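Local structure of particle-associated glycoside hydrolase (Acinetobacter phage Fri1, 6C72) at residues K349-N363 with I373-T387. The protein acts as the phage tailspike, a probable glycoside hydrolase that depolymerises the capsular polysaccharide of Acinetobacter baumannii during entry. Sequence-based numbering, arbitrary orientation.
Sequences KFLNCRFKGKATIRN and IVDNCEFDTLAFSTT. With ZN (zinc ion), chain K.
Phe355 and Phe379 share nearly the same first torsion, chi1 -65° and -66°; their paired register puts both side chains on one face of the sheet, and CG anti to the carbonyl carbon lays the rings side by side in an offset stack, centroids 4.7 Å apart. Phe379 CE1 lies over one face of the Phe355 ring, while Ile361 CD1 meets the Phe379 ring edge and touches Val374 CG2 tip to tip at 3.8 Å. Stacking of like residues on successive coils is a familiar feature of the right-handed parallel beta-helix, a fold common among phage tailspikes. Like pairing recurs at the turn, where Cys353 N gives Cys377 SG a long hydrogen bond of 3.5 Å. On the outer face Arg354, held mainly by Asn319, runs alongside Glu378; one water accepts from Arg354 NH1 and donates to Glu378 OE2, and Glu378 OE1 binds zinc at 2.1 Å. Farther along, Asp380 OD2 takes the N-H of Gly357 at 2.9 Å on its anti side. Backbone bonds such as Phe355 N to Glu378 O, 2.7 Å, thus join the coils along the wall and apolar side chains fill the interior, whereas a polar, zinc-binding surface meets His278 and Pro342 of the second subunit.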
loop_
_atom_site.group_PDB
_atom_site.type_symbol
_atom_site.label_atom_id
_atom_site.label_comp_id
_atom_site.label_asym_id
_atom_site.label_seq_id
_atom_site.Cartn_x
_atom_site.Cartn_y
_atom_site.Cartn_z
ATOM N N LYS A 349 -4.453 3.186 9.209
ATOM C CA LYS A 349 -5.021 2.186 8.320
ATOM C C LYS A 349 -5.165 0.867 9.056
ATOM O O LYS A 349 -4.210 0.395 9.685
ATOM C CB LYS A 349 -4.152 1.991 7.085
ATOM C CG LYS A 349 -3.938 3.236 6.263
ATOM C CD LYS A 349 -3.064 2.869 5.093
ATOM C CE LYS A 349 -2.904 4.010 4.098
ATOM N NZ LYS A 349 -1.741 4.834 4.465
ATOM N N PHE A 350 -6.352 0.273 8.964
ATOM C CA PHE A 350 -6.603 -1.075 9.464
ATOM C C PHE A 350 -6.740 -1.986 8.254
ATOM O O PHE A 350 -7.723 -1.893 7.504
ATOM C CB PHE A 350 -7.844 -1.118 10.352
ATOM C CG PHE A 350 -7.732 -0.279 11.606
ATOM C CD1 PHE A 350 -7.121 -0.788 12.755
ATOM C CD2 PHE A 350 -8.256 0.990 11.652
ATOM C CE1 PHE A 350 -7.024 -0.042 13.916
ATOM C CE2 PHE A 350 -8.152 1.754 12.819
ATOM C CZ PHE A 350 -7.537 1.224 13.955
ATOM N N LEU A 351 -5.739 -2.848 8.059
ATOM C CA LEU A 351 -5.633 -3.738 6.910
ATOM C C LEU A 351 -5.554 -5.181 7.391
ATOM O O LEU A 351 -4.739 -5.497 8.267
ATOM C CB LEU A 351 -4.395 -3.407 6.075
ATOM C CG LEU A 351 -4.163 -1.952 5.674
ATOM C CD1 LEU A 351 -2.840 -1.807 4.956
ATOM C CD2 LEU A 351 -5.302 -1.464 4.788
ATOM N N ASN A 352 -6.410 -6.045 6.834
ATOM C CA ASN A 352 -6.393 -7.483 7.104
ATOM C C ASN A 352 -6.515 -7.795 8.595
ATOM O O ASN A 352 -6.032 -8.828 9.058
ATOM C CB ASN A 352 -5.135 -8.155 6.534
ATOM C CG ASN A 352 -4.904 -7.845 5.056
ATOM O OD1 ASN A 352 -5.772 -7.305 4.373
ATOM N ND2 ASN A 352 -3.743 -8.237 4.546
ATOM N N CYS A 353 -7.154 -6.917 9.360
ATOM C CA CYS A 353 -7.237 -7.090 10.797
ATOM C C CYS A 353 -8.530 -7.787 11.193
ATOM O O CYS A 353 -9.515 -7.798 10.451
ATOM C CB CYS A 353 -7.149 -5.739 11.517
ATOM S SG CYS A 353 -5.546 -4.898 11.373
ATOM N N ARG A 354 -8.532 -8.324 12.413
ATOM C CA ARG A 354 -9.684 -9.023 12.960
ATOM C C ARG A 354 -10.032 -8.422 14.312
ATOM O O ARG A 354 -9.167 -8.296 15.192
ATOM C CB ARG A 354 -9.417 -10.518 13.070
ATOM C CG ARG A 354 -9.452 -11.141 11.701
ATOM C CD ARG A 354 -8.932 -12.552 11.637
ATOM N NE ARG A 354 -7.559 -12.713 12.115
ATOM C CZ ARG A 354 -6.484 -12.186 11.535
ATOM N NH1 ARG A 354 -6.613 -11.399 10.462
ATOM N NH2 ARG A 354 -5.274 -12.438 12.034
ATOM N N PHE A 355 -11.276 -7.981 14.439
ATOM C CA PHE A 355 -11.815 -7.450 15.680
ATOM C C PHE A 355 -12.694 -8.544 16.272
ATOM O O PHE A 355 -13.752 -8.879 15.715
ATOM C CB PHE A 355 -12.582 -6.155 15.424
ATOM C CG PHE A 355 -11.712 -5.023 14.926
ATOM C CD1 PHE A 355 -11.259 -4.991 13.617
ATOM C CD2 PHE A 355 -11.356 -3.974 15.771
ATOM C CE1 PHE A 355 -10.470 -3.941 13.163
ATOM C CE2 PHE A 355 -10.563 -2.929 15.321
ATOM C CZ PHE A 355 -10.122 -2.913 14.016
ATOM N N LYS A 356 -12.244 -9.123 17.381
ATOM C CA LYS A 356 -12.879 -10.295 17.957
ATOM C C LYS A 356 -13.496 -9.948 19.303
ATOM O O LYS A 356 -13.088 -8.995 19.974
ATOM C CB LYS A 356 -11.869 -11.429 18.133
ATOM C CG LYS A 356 -11.324 -11.991 16.838
ATOM C CD LYS A 356 -10.262 -13.038 17.110
ATOM C CE LYS A 356 -9.702 -13.604 15.822
ATOM N NZ LYS A 356 -8.543 -14.480 16.083
ATOM N N GLY A 357 -14.469 -10.755 19.703
ATOM C CA GLY A 357 -15.115 -10.551 20.978
ATOM C C GLY A 357 -15.878 -9.252 21.023
ATOM O O GLY A 357 -16.823 -9.055 20.248
ATOM N N LYS A 358 -15.476 -8.340 21.903
ATOM C CA LYS A 358 -16.147 -7.054 21.993
ATOM C C LYS A 358 -15.445 -5.950 21.213
ATOM O O LYS A 358 -15.973 -4.836 21.140
ATOM C CB LYS A 358 -16.262 -6.637 23.457
ATOM C CG LYS A 358 -17.025 -7.587 24.331
ATOM C CD LYS A 358 -18.498 -7.509 24.039
ATOM C CE LYS A 358 -19.267 -8.421 24.974
ATOM N NZ LYS A 358 -20.734 -8.252 24.798
ATOM N N ALA A 359 -14.309 -6.237 20.581
ATOM C CA ALA A 359 -13.491 -5.171 20.008
ATOM C C ALA A 359 -14.224 -4.435 18.891
ATOM O O ALA A 359 -14.911 -5.046 18.073
ATOM C CB ALA A 359 -12.180 -5.739 19.476
ATOM N N THR A 360 -14.058 -3.108 18.859
ATOM C CA THR A 360 -14.720 -2.231 17.899
ATOM C C THR A 360 -13.920 -0.936 17.777
ATOM O O THR A 360 -13.164 -0.572 18.673
ATOM C CB THR A 360 -16.169 -1.947 18.321
ATOM O OG1 THR A 360 -16.812 -1.126 17.336
ATOM C CG2 THR A 360 -16.212 -1.263 19.684
ATOM N N ILE A 361 -14.074 -0.253 16.646
ATOM C CA ILE A 361 -13.332 0.975 16.380
ATOM C C ILE A 361 -14.083 2.154 16.978
ATOM O O ILE A 361 -15.307 2.261 16.816
ATOM C CB ILE A 361 -13.125 1.173 14.874
ATOM C CG1 ILE A 361 -12.245 0.059 14.310
ATOM C CG2 ILE A 361 -12.569 2.563 14.578
ATOM C CD1 ILE A 361 -12.186 0.070 12.814
ATOM N N ARG A 362 -13.356 3.039 17.669
ATOM C CA ARG A 362 -13.934 4.259 18.222
ATOM C C ARG A 362 -13.300 5.490 17.580
ATOM O O ARG A 362 -12.094 5.734 17.725
ATOM C CB ARG A 362 -13.765 4.321 19.744
ATOM C CG ARG A 362 -14.076 5.716 20.319
ATOM C CD ARG A 362 -14.175 5.721 21.834
ATOM N NE ARG A 362 -14.121 7.086 22.345
ATOM C CZ ARG A 362 -14.056 7.414 23.638
ATOM N NH1 ARG A 362 -14.048 6.472 24.566
ATOM N NH2 ARG A 362 -13.995 8.693 24.003
ATOM N N ASN A 363 -14.129 6.302 16.933
ATOM C CA ASN A 363 -13.700 7.588 16.405
ATOM C C ASN A 363 -13.606 8.575 17.563
ATOM O O ASN A 363 -14.616 8.928 18.176
ATOM C CB ASN A 363 -14.680 8.049 15.330
ATOM C CG ASN A 363 -14.459 9.495 14.912
ATOM O OD1 ASN A 363 -13.365 10.048 15.091
ATOM N ND2 ASN A 363 -15.492 10.115 14.341
ATOM N N ILE A 373 -9.430 4.503 7.014
ATOM C CA ILE A 373 -9.216 3.352 6.134
ATOM C C ILE A 373 -9.424 2.055 6.917
ATOM O O ILE A 373 -8.639 1.730 7.821
ATOM C CB ILE A 373 -7.811 3.376 5.509
ATOM C CG1 ILE A 373 -7.643 4.581 4.569
ATOM C CG2 ILE A 373 -7.532 2.064 4.783
ATOM C CD1 ILE A 373 -8.497 4.524 3.345
ATOM N N VAL A 374 -10.433 1.285 6.526
ATOM C CA VAL A 374 -10.683 -0.049 7.062
ATOM C C VAL A 374 -10.885 -0.984 5.869
ATOM O O VAL A 374 -11.869 -0.849 5.128
ATOM C CB VAL A 374 -11.904 -0.092 7.990
ATOM C CG1 VAL A 374 -12.087 -1.530 8.536
ATOM C CG2 VAL A 374 -11.790 0.950 9.102
ATOM N N ASP A 375 -9.962 -1.925 5.673
ATOM C CA ASP A 375 -9.988 -2.746 4.471
ATOM C C ASP A 375 -9.668 -4.200 4.795
ATOM O O ASP A 375 -8.674 -4.486 5.470
ATOM C CB ASP A 375 -9.001 -2.197 3.437
ATOM C CG ASP A 375 -8.983 -3.002 2.170
ATOM O OD1 ASP A 375 -9.870 -2.771 1.316
ATOM O OD2 ASP A 375 -8.091 -3.871 2.029
ATOM N N ASN A 376 -10.513 -5.111 4.297
ATOM C CA ASN A 376 -10.335 -6.556 4.457
ATOM C C ASN A 376 -10.204 -6.948 5.927
ATOM O O ASN A 376 -9.399 -7.805 6.295
ATOM C CB ASN A 376 -9.162 -7.073 3.625
ATOM C CG ASN A 376 -9.570 -7.403 2.194
ATOM O OD1 ASN A 376 -10.154 -8.460 1.938
ATOM N ND2 ASN A 376 -9.278 -6.498 1.258
ATOM N N CYS A 377 -11.002 -6.303 6.770
ATOM C CA CYS A 377 -11.070 -6.580 8.193
ATOM C C CYS A 377 -12.318 -7.394 8.548
ATOM O O CYS A 377 -13.309 -7.421 7.813
ATOM C CB CYS A 377 -11.063 -5.272 8.983
ATOM S SG CYS A 377 -9.535 -4.353 8.811
ATOM N N GLU A 378 -12.265 -8.044 9.709
ATOM C CA GLU A 378 -13.382 -8.811 10.237
ATOM C C GLU A 378 -13.860 -8.202 11.548
ATOM O O GLU A 378 -13.052 -7.764 12.369
ATOM C CB GLU A 378 -13.001 -10.269 10.468
ATOM C CG GLU A 378 -12.551 -11.022 9.234
ATOM C CD GLU A 378 -12.240 -12.478 9.548
ATOM O OE1 GLU A 378 -13.039 -13.108 10.273
ATOM O OE2 GLU A 378 -11.184 -12.979 9.094
ATOM N N PHE A 379 -15.176 -8.172 11.743
ATOM C CA PHE A 379 -15.777 -7.588 12.938
ATOM C C PHE A 379 -16.749 -8.587 13.556
ATOM O O PHE A 379 -17.681 -9.041 12.880
ATOM C CB PHE A 379 -16.486 -6.276 12.591
ATOM C CG PHE A 379 -15.554 -5.186 12.145
ATOM C CD1 PHE A 379 -14.990 -4.313 13.073
ATOM C CD2 PHE A 379 -15.232 -5.033 10.807
ATOM C CE1 PHE A 379 -14.111 -3.296 12.676
ATOM C CE2 PHE A 379 -14.367 -4.020 10.398
ATOM C CZ PHE A 379 -13.799 -3.153 11.344
ATOM N N ASP A 380 -16.518 -8.953 14.826
ATOM C CA ASP A 380 -17.463 -9.800 15.553
ATOM C C ASP A 380 -18.703 -9.038 15.999
ATOM O O ASP A 380 -19.746 -9.656 16.240
ATOM C CB ASP A 380 -16.802 -10.428 16.787
ATOM C CG ASP A 380 -15.976 -11.646 16.453
ATOM O OD1 ASP A 380 -15.889 -12.002 15.263
ATOM O OD2 ASP A 380 -15.381 -12.233 17.382
ATOM N N THR A 381 -18.602 -7.721 16.148
ATOM C CA THR A 381 -19.707 -6.907 16.630
ATOM C C THR A 381 -19.721 -5.612 15.823
ATOM O O THR A 381 -19.243 -5.609 14.685
ATOM C CB THR A 381 -19.563 -6.676 18.149
ATOM O OG1 THR A 381 -20.691 -5.961 18.663
ATOM C CG2 THR A 381 -18.266 -5.933 18.493
ATOM N N LEU A 382 -20.241 -4.521 16.394
ATOM C CA LEU A 382 -20.247 -3.220 15.726
ATOM C C LEU A 382 -18.875 -2.891 15.162
ATOM O O LEU A 382 -17.849 -3.079 15.828
ATOM C CB LEU A 382 -20.631 -2.111 16.708
ATOM C CG LEU A 382 -21.931 -2.179 17.501
ATOM C CD1 LEU A 382 -21.928 -1.049 18.507
ATOM C CD2 LEU A 382 -23.155 -2.104 16.591
ATOM N N ALA A 383 -18.853 -2.375 13.936
ATOM C CA ALA A 383 -17.581 -1.909 13.399
ATOM C C ALA A 383 -17.117 -0.629 14.092
ATOM O O ALA A 383 -15.927 -0.483 14.387
ATOM C CB ALA A 383 -17.680 -1.698 11.886
ATOM N N PHE A 384 -18.036 0.299 14.380
ATOM C CA PHE A 384 -17.700 1.598 14.963
ATOM C C PHE A 384 -18.573 1.860 16.175
ATOM O O PHE A 384 -19.793 1.677 16.113
ATOM C CB PHE A 384 -17.894 2.742 13.965
ATOM C CG PHE A 384 -16.963 2.689 12.810
ATOM C CD1 PHE A 384 -15.698 3.250 12.901
ATOM C CD2 PHE A 384 -17.338 2.046 11.639
ATOM C CE1 PHE A 384 -14.823 3.198 11.834
ATOM C CE2 PHE A 384 -16.471 1.977 10.572
ATOM C CZ PHE A 384 -15.210 2.553 10.664
ATOM N N SER A 385 -17.958 2.325 17.258
ATOM C CA SER A 385 -18.691 2.734 18.454
ATOM C C SER A 385 -18.133 4.090 18.879
ATOM O O SER A 385 -17.039 4.176 19.445
ATOM C CB SER A 385 -18.562 1.689 19.562
ATOM O OG SER A 385 -19.449 1.963 20.630
ATOM N N THR A 386 -18.869 5.150 18.574
ATOM C CA THR A 386 -18.449 6.507 18.888
ATOM C C THR A 386 -19.026 6.907 20.239
ATOM O O THR A 386 -20.230 7.147 20.361
ATOM C CB THR A 386 -18.896 7.469 17.791
ATOM O OG1 THR A 386 -18.360 7.036 16.538
ATOM C CG2 THR A 386 -18.398 8.876 18.068
ATOM N N THR A 387 -18.164 7.027 21.246
ATOM C CA THR A 387 -18.656 7.400 22.566
ATOM C C THR A 387 -19.123 8.854 22.584
ATOM O O THR A 387 -20.204 9.161 23.101
ATOM C CB THR A 387 -17.558 7.179 23.612
ATOM O OG1 THR A 387 -17.021 5.862 23.475
ATOM C CG2 THR A 387 -18.105 7.332 25.020
HETATM ZN ZN ZN K . -12.890 -14.949 11.308
HETATM O O HOH W 1 -5.662 -5.036 2.897
HETATM O O HOH W 2 -8.850 -11.790 8.449
HETATM O O HOH W 3 -14.039 -10.870 13.603
HETATM O O HOH W 4 -16.379 -5.708 15.820
HETATM O O HOH W 5 -16.388 5.302 16.182
HETATM O O HOH W 6 -18.341 9.294 14.411
#